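Local structure of probable leucine/isoleucine/valine-binding protein (4KV7) at residues Gly114-Ala119 with Val248-Ala253; Ala136-Glu141 with Asp166-Asp171; His78-Thr81 with Glu85-Ala88; Ile62-Gly67 with Ala74-Arg79; Ile41-Asp46 with Arg287-Asp292. The protein probably binds leucine, isoleucine, valine or a related small solute as the extracytoplasmic binding protein of a transport system. The protein carries 1 engineered substitution. All coordinates share one frame; numbering follows the deposited sequence.

Interaction 1: residues Gly114-Ala119 with Val248-Ala253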
# COMPACT_ATOMS: atom_id res chain seq x y z
N GLY A 114 2.96 -2.73 -9.14
CA GLY A 114 2.07 -2.87 -8.01
C GLY A 114 2.71 -2.75 -6.65
O GLY A 114 2.25 -3.36 -5.68
N ALA A 115 3.77 -1.96 -6.55
CA ALA A 115 4.44 -1.77 -5.27
C ALA A 115 3.50 -1.20 -4.20
O ALA A 115 2.71 -0.29 -4.46
CB ALA A 115 5.65 -0.88 -5.44
N PHE A 116 3.58 -1.76 -3.00
CA PHE A 116 2.79 -1.31 -1.85
C PHE A 116 3.46 -0.07 -1.27
O PHE A 116 4.23 -0.12 -0.32
CB PHE A 116 2.68 -2.47 -0.85
CG PHE A 116 1.77 -2.22 0.34
CD1 PHE A 116 2.28 -1.71 1.53
CD2 PHE A 116 0.43 -2.55 0.29
CE1 PHE A 116 1.46 -1.52 2.63
CE2 PHE A 116 -0.40 -2.36 1.40
CZ PHE A 116 0.12 -1.85 2.57
N THR A 117 3.18 1.05 -1.93
CA THR A 117 3.70 2.36 -1.55
C THR A 117 3.05 3.41 -2.43
O THR A 117 3.02 3.26 -3.66
CB THR A 117 5.25 2.53 -1.67
OG1 THR A 117 5.55 3.92 -1.82
CG2 THR A 117 5.83 1.74 -2.84
N GLY A 118 2.52 4.46 -1.81
CA GLY A 118 1.93 5.57 -2.53
C GLY A 118 2.87 6.72 -2.82
O GLY A 118 2.40 7.81 -3.12
N ALA A 119 4.18 6.48 -2.75
CA ALA A 119 5.12 7.59 -2.83
C ALA A 119 5.15 8.24 -4.20
O ALA A 119 5.05 7.59 -5.24
CB ALA A 119 6.51 7.12 -2.46
N VAL A 248 -2.91 6.59 7.11
CA VAL A 248 -2.84 6.30 5.68
C VAL A 248 -2.86 4.79 5.46
O VAL A 248 -2.68 3.99 6.39
CB VAL A 248 -1.63 6.95 4.97
CG1 VAL A 248 -1.67 8.47 5.11
CG2 VAL A 248 -0.32 6.38 5.48
N SER A 249 -3.04 4.41 4.20
CA SER A 249 -3.17 3.01 3.81
C SER A 249 -2.05 2.11 4.33
O SER A 249 -2.30 0.99 4.81
CB SER A 249 -3.21 2.94 2.29
OG SER A 249 -2.04 3.52 1.76
N PHE A 250 -0.83 2.60 4.22
CA PHE A 250 0.37 1.83 4.50
C PHE A 250 0.49 1.44 5.97
O PHE A 250 1.19 0.49 6.29
CB PHE A 250 1.60 2.64 4.07
CG PHE A 250 2.90 1.88 4.08
CD1 PHE A 250 3.69 1.81 5.23
CD2 PHE A 250 3.35 1.25 2.93
CE1 PHE A 250 4.88 1.12 5.23
CE2 PHE A 250 4.54 0.54 2.93
CZ PHE A 250 5.31 0.47 4.09
N VAL A 251 -0.17 2.17 6.87
CA VAL A 251 -0.10 1.85 8.30
C VAL A 251 -0.48 0.39 8.54
O VAL A 251 0.14 -0.28 9.35
CB VAL A 251 -1.01 2.79 9.12
CG1 VAL A 251 -1.08 2.35 10.58
CG2 VAL A 251 -0.52 4.22 9.02
N GLY A 252 -1.51 -0.08 7.84
CA GLY A 252 -2.04 -1.41 8.04
C GLY A 252 -3.17 -1.37 9.05
O GLY A 252 -2.95 -1.62 10.24
N ALA A 253 -4.36 -1.01 8.59
CA ALA A 253 -5.48 -0.75 9.49
C ALA A 253 -5.92 -1.99 10.23
O ALA A 253 -6.37 -1.91 11.37
CB ALA A 253 -6.65 -0.15 8.72

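Interaction 2: residues Ala136-Glu141 with Asp166-Asp171. With FMT (formic acid), chain B.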
# COMPACT_ATOMS: atom_id res chain seq x y z
N ALA A 136 -3.74 4.36 -5.67
CA ALA A 136 -3.70 5.80 -5.45
C ALA A 136 -2.48 6.16 -4.61
O ALA A 136 -1.90 5.31 -3.92
CB ALA A 136 -4.98 6.24 -4.74
N SER A 137 -2.12 7.43 -4.65
CA SER A 137 -0.91 7.93 -4.02
C SER A 137 -1.14 8.49 -2.62
O SER A 137 -2.28 8.75 -2.21
CB SER A 137 -0.33 9.04 -4.88
OG SER A 137 -1.15 10.19 -4.76
N TYR A 138 -0.04 8.72 -1.89
CA TYR A 138 -0.15 9.39 -0.59
C TYR A 138 -0.65 10.82 -0.75
O TYR A 138 -1.38 11.33 0.12
CB TYR A 138 1.17 9.38 0.20
CG TYR A 138 1.67 7.99 0.56
CD1 TYR A 138 0.80 7.00 1.02
CD2 TYR A 138 3.01 7.68 0.44
CE1 TYR A 138 1.26 5.74 1.35
CE2 TYR A 138 3.48 6.42 0.77
CZ TYR A 138 2.59 5.45 1.22
OH TYR A 138 3.00 4.18 1.51
N ALA A 139 -0.27 11.49 -1.84
CA ALA A 139 -0.80 12.83 -2.11
C ALA A 139 -2.32 12.77 -2.20
O ALA A 139 -3.02 13.65 -1.67
CB ALA A 139 -0.21 13.38 -3.39
N GLU A 140 -2.84 11.77 -2.90
CA GLU A 140 -4.29 11.61 -3.02
C GLU A 140 -4.97 11.26 -1.70
O GLU A 140 -6.04 11.78 -1.39
CB GLU A 140 -4.62 10.61 -4.14
CG GLU A 140 -4.26 11.19 -5.51
CD GLU A 140 -4.16 10.17 -6.64
OE1 GLU A 140 -3.83 9.00 -6.40
OE2 GLU A 140 -4.38 10.58 -7.79
N GLU A 141 -4.36 10.40 -0.90
CA GLU A 141 -4.94 10.06 0.40
C GLU A 141 -4.99 11.26 1.32
O GLU A 141 -6.02 11.54 1.96
CB GLU A 141 -4.17 8.93 1.09
CG GLU A 141 -4.24 7.59 0.39
CD GLU A 141 -3.58 6.51 1.20
OE1 GLU A 141 -3.98 6.28 2.36
OE2 GLU A 141 -2.62 5.87 0.70
N ASP A 166 11.88 9.39 7.37
CA ASP A 166 12.56 8.92 6.16
C ASP A 166 11.73 9.34 4.96
O ASP A 166 10.81 10.17 5.08
CB ASP A 166 12.80 7.40 6.19
CG ASP A 166 11.52 6.58 6.21
OD1 ASP A 166 10.42 7.14 6.00
OD2 ASP A 166 11.62 5.34 6.42
N SER A 167 12.05 8.78 3.80
CA SER A 167 11.37 9.17 2.57
C SER A 167 9.87 8.85 2.55
O SER A 167 9.10 9.50 1.84
CB SER A 167 12.04 8.55 1.36
OG SER A 167 12.13 7.14 1.51
N TYR A 168 9.43 7.85 3.32
CA TYR A 168 8.00 7.55 3.43
C TYR A 168 7.29 8.67 4.16
O TYR A 168 6.33 9.27 3.65
CB TYR A 168 7.81 6.21 4.16
CG TYR A 168 6.42 5.93 4.67
CD1 TYR A 168 5.28 6.27 3.95
CD2 TYR A 168 6.25 5.25 5.88
CE1 TYR A 168 4.03 5.96 4.41
CE2 TYR A 168 5.00 4.95 6.36
CZ TYR A 168 3.88 5.32 5.63
OH TYR A 168 2.62 5.03 6.10
N GLY A 169 7.75 8.97 5.37
CA GLY A 169 7.12 10.01 6.15
C GLY A 169 7.21 11.35 5.46
O GLY A 169 6.24 12.13 5.48
N ASP A 170 8.35 11.65 4.86
CA ASP A 170 8.51 12.88 4.09
C ASP A 170 7.42 12.99 3.03
O ASP A 170 6.81 14.05 2.86
CB ASP A 170 9.86 12.92 3.37
CG ASP A 170 11.05 13.14 4.29
OD1 ASP A 170 10.88 13.39 5.51
OD2 ASP A 170 12.18 13.08 3.76
N ASP A 171 7.19 11.91 2.29
CA ASP A 171 6.25 11.96 1.18
C ASP A 171 4.82 12.23 1.65
O ASP A 171 4.10 13.04 1.07
CB ASP A 171 6.32 10.69 0.35
CG ASP A 171 5.69 10.86 -1.01
OD1 ASP A 171 6.35 11.48 -1.87
OD2 ASP A 171 4.57 10.39 -1.21
C FMT B . 6.05 3.38 2.90
O1 FMT B . 5.59 3.80 1.83
O2 FMT B . 7.24 3.10 3.10
O HOH W 1 2.26 10.85 -3.15

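Interaction 3: residues His78-Thr81 with Glu85-Ala88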
# COMPACT_ATOMS: atom_id res chain seq x y z
N HIS A 78 19.17 -7.45 -6.76
CA HIS A 78 20.20 -7.96 -7.65
C HIS A 78 19.99 -9.45 -7.91
O HIS A 78 20.09 -9.90 -9.05
CB HIS A 78 21.60 -7.67 -7.11
CG HIS A 78 22.01 -6.23 -7.26
ND1 HIS A 78 22.13 -5.62 -8.49
CD2 HIS A 78 22.31 -5.29 -6.34
CE1 HIS A 78 22.50 -4.37 -8.32
NE2 HIS A 78 22.62 -4.14 -7.02
N ARG A 79 19.67 -10.21 -6.87
CA ARG A 79 19.45 -11.64 -7.04
C ARG A 79 18.21 -11.92 -7.89
O ARG A 79 18.25 -12.79 -8.77
CB ARG A 79 19.36 -12.35 -5.68
CG ARG A 79 20.68 -12.36 -4.90
CD ARG A 79 20.85 -13.62 -4.05
NE ARG A 79 19.74 -13.84 -3.13
CZ ARG A 79 19.63 -13.29 -1.92
NH1 ARG A 79 20.58 -12.46 -1.48
NH2 ARG A 79 18.58 -13.55 -1.16
N LEU A 80 17.14 -11.18 -7.66
CA LEU A 80 15.90 -11.40 -8.40
C LEU A 80 16.08 -11.09 -9.88
O LEU A 80 15.59 -11.84 -10.74
CB LEU A 80 14.76 -10.54 -7.83
CG LEU A 80 14.28 -10.95 -6.44
CD1 LEU A 80 13.37 -9.88 -5.88
CD2 LEU A 80 13.57 -12.29 -6.50
N THR A 81 16.78 -10.01 -10.20
CA THR A 81 16.92 -9.58 -11.59
C THR A 81 18.05 -10.30 -12.32
O THR A 81 17.98 -10.51 -13.53
CB THR A 81 17.12 -8.06 -11.71
OG1 THR A 81 18.27 -7.66 -10.96
CG2 THR A 81 15.89 -7.31 -11.21
N GLU A 85 16.36 -14.22 -12.78
CA GLU A 85 15.84 -13.80 -14.08
C GLU A 85 14.34 -13.55 -14.07
O GLU A 85 13.64 -13.92 -15.01
CB GLU A 85 16.18 -14.84 -15.16
CG GLU A 85 17.66 -15.10 -15.31
CD GLU A 85 17.96 -16.07 -16.45
OE1 GLU A 85 17.31 -17.14 -16.52
OE2 GLU A 85 18.84 -15.75 -17.26
N VAL A 86 13.83 -12.92 -13.01
CA VAL A 86 12.39 -12.77 -12.90
C VAL A 86 11.82 -11.87 -14.00
O VAL A 86 12.51 -10.99 -14.52
CB VAL A 86 11.94 -12.25 -11.52
CG1 VAL A 86 12.42 -13.19 -10.42
CG2 VAL A 86 12.43 -10.82 -11.26
N LEU A 87 10.56 -12.12 -14.36
CA LEU A 87 9.90 -11.40 -15.44
C LEU A 87 9.39 -10.02 -15.01
O LEU A 87 9.24 -9.12 -15.85
CB LEU A 87 8.73 -12.23 -15.98
CG LEU A 87 9.11 -13.63 -16.49
CD1 LEU A 87 7.86 -14.43 -16.83
CD2 LEU A 87 10.06 -13.55 -17.68
N ALA A 88 9.13 -9.87 -13.72
CA ALA A 88 8.69 -8.62 -13.12
C ALA A 88 8.89 -8.73 -11.62
O ALA A 88 8.94 -9.85 -11.08
CB ALA A 88 7.21 -8.36 -13.43

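Interaction 4: residues Ile62-Gly67 with Ala74-Arg79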
# COMPACT_ATOMS: atom_id res chain seq x y z
N ILE A 62 9.00 -15.72 -6.37
CA ILE A 62 10.22 -15.81 -5.57
C ILE A 62 10.21 -14.59 -4.66
O ILE A 62 10.41 -13.45 -5.11
CB ILE A 62 11.47 -15.81 -6.46
CG1 ILE A 62 11.39 -16.99 -7.43
CG2 ILE A 62 12.73 -15.88 -5.60
CD1 ILE A 62 12.49 -17.02 -8.48
N ALA A 63 9.91 -14.82 -3.38
CA ALA A 63 9.74 -13.74 -2.42
C ALA A 63 10.88 -13.75 -1.41
O ALA A 63 11.06 -14.72 -0.68
CB ALA A 63 8.40 -13.87 -1.71
N LEU A 64 11.65 -12.66 -1.40
CA LEU A 64 12.80 -12.52 -0.53
C LEU A 64 12.49 -11.49 0.54
O LEU A 64 11.86 -10.47 0.27
CB LEU A 64 14.02 -12.08 -1.35
CG LEU A 64 14.37 -12.98 -2.55
CD1 LEU A 64 15.62 -12.49 -3.26
CD2 LEU A 64 14.52 -14.44 -2.14
N ASP A 65 12.93 -11.76 1.76
CA ASP A 65 12.71 -10.89 2.91
C ASP A 65 13.75 -9.78 2.94
O ASP A 65 14.95 -10.04 2.87
CB ASP A 65 12.82 -11.73 4.18
CG ASP A 65 12.46 -10.97 5.46
OD1 ASP A 65 11.84 -9.90 5.41
OD2 ASP A 65 12.81 -11.52 6.53
N ASP A 66 13.29 -8.54 3.04
CA ASP A 66 14.19 -7.42 3.34
C ASP A 66 13.90 -6.72 4.66
O ASP A 66 14.56 -5.74 4.99
CB ASP A 66 14.31 -6.41 2.18
CG ASP A 66 13.00 -5.74 1.82
OD1 ASP A 66 12.08 -5.65 2.65
OD2 ASP A 66 12.92 -5.27 0.66
N GLY A 67 12.91 -7.22 5.40
CA GLY A 67 12.59 -6.64 6.70
C GLY A 67 12.22 -5.16 6.65
O GLY A 67 12.32 -4.49 7.68
N ALA A 74 18.53 -4.03 -1.64
CA ALA A 74 19.47 -3.98 -2.75
C ALA A 74 20.00 -5.37 -3.17
O ALA A 74 19.85 -5.75 -4.33
CB ALA A 74 20.60 -2.99 -2.48
N PRO A 75 20.59 -6.14 -2.23
CA PRO A 75 21.06 -7.45 -2.70
C PRO A 75 19.92 -8.37 -3.14
O PRO A 75 20.10 -9.16 -4.06
CB PRO A 75 21.80 -8.03 -1.48
CG PRO A 75 21.31 -7.24 -0.31
CD PRO A 75 20.97 -5.88 -0.83
N ASN A 76 18.75 -8.25 -2.52
CA ASN A 76 17.61 -9.05 -2.96
C ASN A 76 17.25 -8.75 -4.41
O ASN A 76 16.99 -9.65 -5.19
CB ASN A 76 16.38 -8.77 -2.09
CG ASN A 76 16.45 -9.39 -0.71
OD1 ASN A 76 17.39 -10.10 -0.39
ND2 ASN A 76 15.44 -9.13 0.11
N MSE A 77 17.24 -7.46 -4.76
CA MSE A 77 16.86 -7.04 -6.10
C MSE A 77 17.89 -7.49 -7.13
O MSE A 77 17.54 -7.87 -8.25
CB MSE A 77 16.66 -5.53 -6.17
CG MSE A 77 15.39 -5.07 -5.45
SE MSE A 77 13.74 -5.63 -6.34
CE MSE A 77 14.11 -4.74 -8.06
N HIS A 78 19.17 -7.45 -6.76
CA HIS A 78 20.20 -7.96 -7.65
C HIS A 78 19.99 -9.45 -7.91
O HIS A 78 20.09 -9.90 -9.05
CB HIS A 78 21.60 -7.67 -7.11
CG HIS A 78 22.01 -6.23 -7.26
ND1 HIS A 78 22.13 -5.62 -8.49
CD2 HIS A 78 22.31 -5.29 -6.34
CE1 HIS A 78 22.50 -4.37 -8.32
NE2 HIS A 78 22.62 -4.14 -7.02
N ARG A 79 19.67 -10.21 -6.87
CA ARG A 79 19.45 -11.64 -7.04
C ARG A 79 18.21 -11.92 -7.89
O ARG A 79 18.25 -12.79 -8.77
CB ARG A 79 19.36 -12.35 -5.68
CG ARG A 79 20.68 -12.36 -4.90
CD ARG A 79 20.85 -13.62 -4.05
NE ARG A 79 19.74 -13.84 -3.13
CZ ARG A 79 19.63 -13.29 -1.92
NH1 ARG A 79 20.58 -12.46 -1.48
NH2 ARG A 79 18.58 -13.55 -1.16
O HOH W 2 17.35 -12.16 1.48

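Interaction 5: residues Ile41-Asp46 with Arg287-Asp292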
# COMPACT_ATOMS: atom_id res chain seq x y z
N ILE A 41 -1.14 -11.96 -3.50
CA ILE A 41 -0.60 -12.35 -4.80
C ILE A 41 -0.71 -13.87 -4.99
O ILE A 41 -1.13 -14.35 -6.04
CB ILE A 41 0.88 -11.90 -4.93
CG1 ILE A 41 0.96 -10.38 -5.05
CG2 ILE A 41 1.56 -12.59 -6.12
CD1 ILE A 41 0.67 -9.87 -6.43
N LEU A 42 -0.33 -14.63 -3.97
CA LEU A 42 -0.37 -16.08 -4.09
C LEU A 42 -1.79 -16.61 -4.21
O LEU A 42 -2.03 -17.59 -4.91
CB LEU A 42 0.36 -16.74 -2.93
CG LEU A 42 1.88 -16.56 -2.92
CD1 LEU A 42 2.49 -17.16 -1.67
CD2 LEU A 42 2.51 -17.18 -4.17
N ALA A 43 -2.75 -15.95 -3.57
CA ALA A 43 -4.14 -16.36 -3.71
C ALA A 43 -4.61 -16.12 -5.15
O ALA A 43 -5.33 -16.94 -5.73
CB ALA A 43 -5.03 -15.62 -2.73
N ALA A 44 -4.19 -14.99 -5.73
CA ALA A 44 -4.50 -14.71 -7.14
C ALA A 44 -3.85 -15.76 -8.05
O ALA A 44 -4.47 -16.23 -9.00
CB ALA A 44 -4.05 -13.31 -7.52
N PHE A 45 -2.61 -16.11 -7.77
CA PHE A 45 -1.93 -17.11 -8.59
C PHE A 45 -2.60 -18.47 -8.45
O PHE A 45 -2.75 -19.20 -9.42
CB PHE A 45 -0.45 -17.22 -8.22
CG PHE A 45 0.42 -16.07 -8.71
CD1 PHE A 45 -0.12 -14.96 -9.35
CD2 PHE A 45 1.80 -16.12 -8.51
CE1 PHE A 45 0.71 -13.93 -9.80
CE2 PHE A 45 2.62 -15.10 -8.96
CZ PHE A 45 2.07 -14.00 -9.59
N ASP A 46 -3.00 -18.82 -7.22
CA ASP A 46 -3.72 -20.07 -6.96
C ASP A 46 -5.01 -20.16 -7.76
O ASP A 46 -5.33 -21.19 -8.35
CB ASP A 46 -4.02 -20.17 -5.46
CG ASP A 46 -4.56 -21.52 -5.06
OD1 ASP A 46 -3.80 -22.51 -5.16
OD2 ASP A 46 -5.74 -21.60 -4.63
N ARG A 287 -12.51 -12.97 -1.87
CA ARG A 287 -12.87 -13.79 -0.72
C ARG A 287 -12.88 -15.27 -1.08
O ARG A 287 -12.42 -16.10 -0.30
CB ARG A 287 -14.21 -13.37 -0.10
CG ARG A 287 -14.17 -12.00 0.55
CD ARG A 287 -15.28 -11.82 1.59
NE ARG A 287 -16.60 -11.88 0.97
CZ ARG A 287 -17.24 -10.83 0.47
NH1 ARG A 287 -16.69 -9.63 0.52
NH2 ARG A 287 -18.43 -10.99 -0.09
N ASP A 288 -13.38 -15.61 -2.27
CA ASP A 288 -13.38 -17.00 -2.71
C ASP A 288 -11.96 -17.51 -2.87
O ASP A 288 -11.65 -18.63 -2.47
CB ASP A 288 -14.11 -17.16 -4.05
CG ASP A 288 -15.62 -16.98 -3.95
OD1 ASP A 288 -16.19 -17.11 -2.85
OD2 ASP A 288 -16.24 -16.74 -5.01
N ALA A 289 -11.09 -16.69 -3.47
CA ALA A 289 -9.71 -17.09 -3.70
C ALA A 289 -8.98 -17.30 -2.39
O ALA A 289 -8.25 -18.27 -2.23
CB ALA A 289 -8.99 -16.06 -4.56
N MSE A 290 -9.19 -16.39 -1.43
CA MSE A 290 -8.59 -16.54 -0.11
C MSE A 290 -9.08 -17.78 0.62
O MSE A 290 -8.29 -18.50 1.25
CB MSE A 290 -8.87 -15.30 0.75
CG MSE A 290 -8.13 -14.07 0.29
SE MSE A 290 -6.22 -14.10 0.70
CE MSE A 290 -6.36 -13.79 2.62
N ARG A 291 -10.38 -18.04 0.53
CA ARG A 291 -10.96 -19.18 1.21
C ARG A 291 -10.35 -20.49 0.69
O ARG A 291 -10.04 -21.39 1.47
CB ARG A 291 -12.48 -19.20 1.04
CG ARG A 291 -13.19 -20.22 1.91
CD ARG A 291 -14.71 -20.16 1.75
NE ARG A 291 -15.11 -20.47 0.38
CZ ARG A 291 -15.54 -19.57 -0.49
NH1 ARG A 291 -15.66 -18.30 -0.15
NH2 ARG A 291 -15.88 -19.95 -1.72
N ASP A 292 -10.18 -20.58 -0.62
CA ASP A 292 -9.61 -21.78 -1.23
C ASP A 292 -8.10 -21.87 -1.01
O ASP A 292 -7.55 -22.96 -0.89
CB ASP A 292 -9.91 -21.82 -2.73
CG ASP A 292 -11.34 -22.21 -3.04
OD1 ASP A 292 -12.09 -22.57 -2.10
OD2 ASP A 292 -11.71 -22.17 -4.24
O HOH W 3 -7.28 -19.40 -4.61
O HOH W 4 -5.60 -24.05 -2.97

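Interaction 1: residues Gly114-Ala119 with Val248-Ala253
Phe116 and Phe250 carry this buried contact between two loops. From CB, the Phe116 side chain leaves with CG anti to the backbone N (chi1 -174°), which sends the ring across to 248-253. One flank of the ring does the touching. Phe116 CD1 lies 3.4 Å from Phe250 CD2 and 3.5 Å from Phe250 CE2, while Phe116 CE1 is again 3.4 Å from Phe250 CD2. At the tip, Phe116 CZ passes 4.2 Å from Phe250 CA and, more loosely, 4.4 Å from Ser249 O. The Phe116 and Phe250 rings meet obliquely, with centroids 5.2 Å apart and planes at 41°. Phe116 also contributes its backbone: it is the centre of an inverse gamma turn, and Phe116 O lies in the plane of the Phe250 ring at the edge, 3.3 Å from Phe250 CE2. Arg135 makes a cation-pi contact with the Phe116 ring, and the rings of Tyr68 and Tyr168 meet Phe250, whose side chain also lies close to a bound formic acid. Beside the aromatic pair, Ser249 OG is hydrogen-bonded to Glu141. The loops follow strands 112-113 and 244-247 of two different sheets, as expected for the cleft between the lobes of a periplasmic binding protein. The contact rests on dispersion and on a carbonyl oxygen facing a ring edge, with no hydrogen bond between the two segments.

Interaction 2: residues Ala136-Glu141 with Asp166-Asp171
Tyr138 and Asp171, whose CA atoms are 7.1 Å apart, bring the first turns of helices 138-151 and 167-183 together. The Tyr138 side chain, with CG beside the backbone N (chi1 -62°), reaches toward the second helix and is met from two directions. Asp171 OD2 comes in the ring plane at the edge, 3.5 Å from Tyr138 CD2, while Asp171 OD1 is hydrogen-bonded to Ser120. Tyr168 approaches at the far end: Tyr168 CE1 is 3.5 Å from Tyr138 CZ, with the ring planes inclined at 45°. Beside the pair lies a formic acid, probably from the crystallisation liquor. Tyr138 OH donates to its O1 at 2.6 Å, and its carbon lies over one face of the Tyr168 ring, 3.1 Å from Tyr168 CG. Tyr168 OH is hydrogen-bonded to Gly224 O. A leucine in its place would probably strip the formic acid of this flat support and leave Gly224 O without its hydroxyl partner. Ser137 and Glu140 form a capping box, whereas Asp166 caps the other helix through weaker bonds. Thr95 and Tyr68 also hold the formic acid; aromatic and hydroxyl groups around a small acid are consistent with the ligand cleft of an amino-acid-binding protein.

Interaction 3: residues His78-Thr81 with Glu85-Ala88
The flat groups that meet here are peptide units: the carbonyl of Leu80, in the last turn of helix 70-81, faces the N-H of Val86. Val86 N donates to Leu80 O at 3.1 Å, nearly straight at 177° and almost along the C=O axis. Glu85 N is also close to Leu80 O, at 3.2 Å, but its angle is too poor for a bond, so of the two neighbouring N-H groups only that of Val86 bonds to it. Both methyls of Val86 gather round the same carbonyl, CG2 at 3.4 Å and CG1 at 3.5 Å from Leu80 O. CG1 stands anti to the carbonyl carbon of Val86 (chi1 -58°), a setting that puts CG2 between N and C and carries it over the helix end. The apolar pairing is looser: Val86 CG2 is 4.2 Å from Leu80 CB, and Val86 CG1 is 4.2 Å from Leu80 CD2. The chain makes the turn with Glu85 in a left-handed helical conformation (phi 53°), and Glu85 CA passes 4.0 Å from Thr81 O. Arg326 hydrogen-bonds to the backbone oxygens of both Thr81 and Val86. The contact closes the helix-to-strand corner of a beta-alpha-beta crossover: Leu80 packs against Ile62 and Leu64 of strand 57-65, Thr81 reaches Ile104 of helix 95-107, and Leu87 and Ala88 continue alongside strand 16-24 into strand 89-90.

Interaction 4: residues Ile62-Gly67 with Ala74-Arg79
Asn76 makes the tight part of this contact, its amide wedged against the end of strand 57-65. With CG anti to its own carbonyl carbon (chi1 -75°), the side chain reaches over the strand, and Asn76 ND2 donates to Asp65 O at 2.9 Å. The oxygen lies in the amide plane, yet the donor stands 71° above the carbonyl plane rather than on a lone pair. Carbon packs closely round the same nitrogen: Leu64 CB and Asp66 CB are each 3.6 Å from Asn76 ND2, which has a second partner in Ser23 OG. Leu64 CD1 rests 3.7 Å from Asn76 O. With alanine in this place, Asp65 O and Ser23 OG would probably lose their shared donor and a gap would open beside Leu64. Strand and helix run nearly antiparallel, at 161° with axes 9.0 Å apart, as expected for the strand and following helix of a beta-alpha-beta crossover. At the strand's end Asp65 forms an Asx turn with Gly67 N and a salt bridge to Arg72. Toward solvent the packing slackens, and the bent Arg79 chain brings NH2 to 3.8 Å from Leu64 CD1. There water 2 takes over, donating to Asn76 OD1 at 2.8 Å and accepting in the guanidinium plane from Arg79 NH2 at 3.2 Å.

Interaction 5: residues Ile41-Asp46 with Arg287-Asp292
Ala43 and Ala289 face each other where helices 31-50 and 281-293 cross, their CA atoms 5.6 Å apart. Small side chains allow this approach: Ala43 CB is 4.4 Å from Ala289 CB, and Ala289 CB lies 3.9 Å from the backbone O of Ala43. Met290, a selenomethionine, starts away from the other helix yet returns to it. Its CG stands beside the backbone N (chi1 -70°), and further bends at chi2 and chi3 fold the chain until Met290 SE rests 3.9 Å from Ala43 CB. The methyl of Ala43 thus meets Ala289 on one side and selenium on another, roughly at right angles. The helices cross almost perpendicularly, at 91° with axes 8.7 Å apart, and helix 301-319 covers the junction from a third direction, Tyr307 touching both Ala44 and Ala289. This packing belongs to the lobe containing strands 16-24 and 57-65, to which the chain returns after laying down the strands up to 268-271 of the larger sheet. Toward solvent, waters enter the contact. Asp46 holds CG anti to its N (chi1 -171°), which turns the carboxylate toward Asp292. Water 4 donates both to Asp46 OD2 at 3.0 Å and to Asp292 O at 3.1 Å, while water 3 lies between Asp46 OD2 and Ala289 O. Along the second helix, Arg291 NH1 and NH2 both grip Asp288 OD1 in a salt bridge.

How the interactions relate
From the N terminus, interaction 5 opens first, on helix 31-50, and closes last, on helix 281-293, so the other four nest inside its loop. Interaction 4 then closes a short loop between strand 57-65 and helix 70-81. Interaction 3 begins on the same helix, sharing His78 and Arg79 with it, and Leu80 packs on Leu64 where the two meet. Interaction 1 opens later, at 114-119, and encloses interaction 2, which it touches through a backbone bond between Gly118 and Tyr138. Interactions 3, 4 and 5 thus tie together one lobe, whereas interactions 1 and 2, centred 9 Å apart, lie around the probable cleft.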